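Local atomic coordinates of serine proteinase inhibitor A (Sagittaria sagittifolia, PDB entry 3E8L), a protein that inhibits endopeptidases, probably binding trypsin and chymotrypsin simultaneously through two reactive sites and kallikrein weakly. Residues F69-S72 and A73-P77. The protein carries 2 engineered substitutions. Residues are numbered along the deposited sequence; the frame is centred on the assembly and turned at random.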
ATOM      1  N   PHE A  69     -10.364  -5.391   0.638  1.00 25.13           N
ATOM      2  CA  PHE A  69      -9.594  -5.220  -0.588  1.00 24.47           C
ATOM      3  C   PHE A  69      -9.821  -3.834  -1.130  1.00 24.49           C
ATOM      4  O   PHE A  69     -10.957  -3.391  -1.289  1.00 24.83           O
ATOM      5  CB  PHE A  69      -9.993  -6.263  -1.628  1.00 24.47           C
ATOM      6  CG  PHE A  69      -9.932  -7.672  -1.116  1.00 24.34           C
ATOM      7  CD1 PHE A  69      -8.709  -8.231  -0.709  1.00 23.47           C
ATOM      8  CD2 PHE A  69     -11.095  -8.437  -1.013  1.00 23.12           C
ATOM      9  CE1 PHE A  69      -8.650  -9.533  -0.214  1.00 23.78           C
ATOM     10  CE2 PHE A  69     -11.045  -9.743  -0.526  1.00 22.95           C
ATOM     11  CZ  PHE A  69      -9.816 -10.287  -0.126  1.00 24.55           C
ATOM     12  N   SER A  70      -8.747  -3.118  -1.406  1.00 24.35           N
ATOM     13  CA  SER A  70      -8.945  -1.761  -1.869  1.00 23.96           C
ATOM     14  C   SER A  70      -8.016  -1.368  -3.002  1.00 23.95           C
ATOM     15  O   SER A  70      -7.041  -2.060  -3.283  1.00 24.94           O
ATOM     16  CB  SER A  70      -8.936  -0.786  -0.690  1.00 23.44           C
ATOM     17  OG  SER A  70      -7.654  -0.653  -0.166  1.00 23.74           O
ATOM     18  N   ALA A  71      -8.348  -0.272  -3.672  1.00 24.14           N
ATOM     19  CA  ALA A  71      -7.690   0.124  -4.913  1.00 24.37           C
ATOM     20  C   ALA A  71      -7.747   1.634  -5.028  1.00 24.55           C
ATOM     21  O   ALA A  71      -8.455   2.273  -4.260  1.00 24.90           O
ATOM     22  CB  ALA A  71      -8.396  -0.522  -6.098  1.00 23.98           C
ATOM     23  N   SER A  72      -7.029   2.211  -5.987  1.00 24.72           N
ATOM     24  CA  SER A  72      -7.085   3.658  -6.174  1.00 25.01           C
ATOM     25  C   SER A  72      -8.455   4.125  -6.628  1.00 25.70           C
ATOM     26  O   SER A  72      -9.195   3.384  -7.290  1.00 25.93           O
ATOM     27  CB  SER A  72      -6.050   4.115  -7.178  1.00 24.94           C
ATOM     28  OG  SER A  72      -4.802   4.216  -6.542  1.00 25.01           O
ATOM     29  N   ALA A  73      -8.777   5.377  -6.339  1.00 25.73           N
ATOM     30  CA  ALA A  73     -10.015   5.970  -6.819  1.00 26.33           C
ATOM     31  C   ALA A  73     -10.280   5.635  -8.295  1.00 26.65           C
ATOM     32  O   ALA A  73      -9.366   5.323  -9.052  1.00 25.74           O
ATOM     33  CB  ALA A  73     -10.038   7.453  -6.510  1.00 26.10           C
ATOM     34  N   THR A  74     -11.548   5.718  -8.681  1.00 27.07           N
ATOM     35  CA  THR A  74     -12.003   5.455 -10.044  1.00 27.53           C
ATOM     36  C   THR A  74     -12.182   3.988 -10.379  1.00 27.65           C
ATOM     37  O   THR A  74     -12.746   3.651 -11.409  1.00 27.70           O
ATOM     38  CB  THR A  74     -11.100   6.115 -11.109  1.00 27.39           C
ATOM     39  OG1 THR A  74      -9.927   5.326 -11.317  1.00 27.13           O
ATOM     40  CG2 THR A  74     -10.722   7.521 -10.715  1.00 27.14           C
ATOM     41  N   SER A  75     -11.698   3.118  -9.504  1.00 28.36           N
ATOM     42  CA  SER A  75     -11.826   1.686  -9.724  1.00 29.38           C
ATOM     43  C   SER A  75     -13.280   1.249  -9.679  1.00 29.51           C
ATOM     44  O   SER A  75     -14.072   1.779  -8.904  1.00 29.16           O
ATOM     45  CB  SER A  75     -11.024   0.908  -8.685  1.00 28.92           C
ATOM     46  OG  SER A  75     -11.100  -0.481  -8.926  1.00 30.69           O
ATOM     47  N   GLN A  76     -13.627   0.280 -10.514  1.00 29.55           N
ATOM     48  CA  GLN A  76     -14.958  -0.328 -10.457  1.00 29.92           C
ATOM     49  C   GLN A  76     -15.016  -1.179  -9.179  1.00 29.40           C
ATOM     50  O   GLN A  76     -13.977  -1.553  -8.653  1.00 28.73           O
ATOM     51  CB  GLN A  76     -15.275  -1.117 -11.741  1.00 30.59           C
ATOM     52  CG  GLN A  76     -14.098  -1.868 -12.341  1.00 31.57           C
ATOM     53  CD  GLN A  76     -13.636  -2.931 -11.414  1.00 34.16           C
ATOM     54  OE1 GLN A  76     -12.515  -2.882 -10.890  1.00 36.69           O
ATOM     55  NE2 GLN A  76     -14.517  -3.877 -11.135  1.00 34.98           N
ATOM     56  N   PRO A  77     -16.221  -1.437  -8.644  1.00 29.53           N
ATOM     57  CA  PRO A  77     -16.371  -1.992  -7.278  1.00 29.57           C
ATOM     58  C   PRO A  77     -16.033  -3.483  -7.076  1.00 29.58           C
ATOM     59  O   PRO A  77     -16.268  -4.019  -5.991  1.00 30.00           O
ATOM     60  CB  PRO A  77     -17.869  -1.770  -6.977  1.00 29.76           C
ATOM     61  CG  PRO A  77     -18.376  -0.868  -8.069  1.00 29.29           C
ATOM     62  CD  PRO A  77     -17.528  -1.143  -9.248  1.00 29.22           C
TER
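A71 and S75 face each other across a tight reversal of the chain, the methyl of one lying against the side chain of the other. The run up to this meeting begins at F69, near the end of strand 67-70, whose buried ring meets F87 edge-to-face and also touches the ring of F181; a large apolar ring suits this buried place. S70, the last residue of the strand, takes no part in the turn and still pairs through its backbone with K86 of strand 84-89. At A71 the chain leaves the strand, and its CB points toward the returning limb, 3.9 Å from OG and 4.0 Å from CB of S75. A methyl is small enough for the two limbs to come this close. S75 has OG anti to its backbone N (chi1 -178°), which sets the hydroxyl beside its own carbonyl carbon and alongside the A71 methyl, a van der Waals contact. S72 opens the turn: its O accepts a weak hydrogen bond from S75 N, at 3.4 Å with an N-H...O angle of 146°. S72 OG is hydrogen-bonded to OE1 of E150, a loop residue that A71 also touches, and an acetate and a sulfate ion, both probably from the crystallisation liquor, lie close by. Between the ends, A73 and T74 occupy the corners; T74 has a positive phi (81°), the backbone shape required at the third position. S72 to S75 thus form a type II beta turn, which lies near the start of the surface loop joining strands 67-70 and 84-89 of this Kunitz-type beta-trefoil.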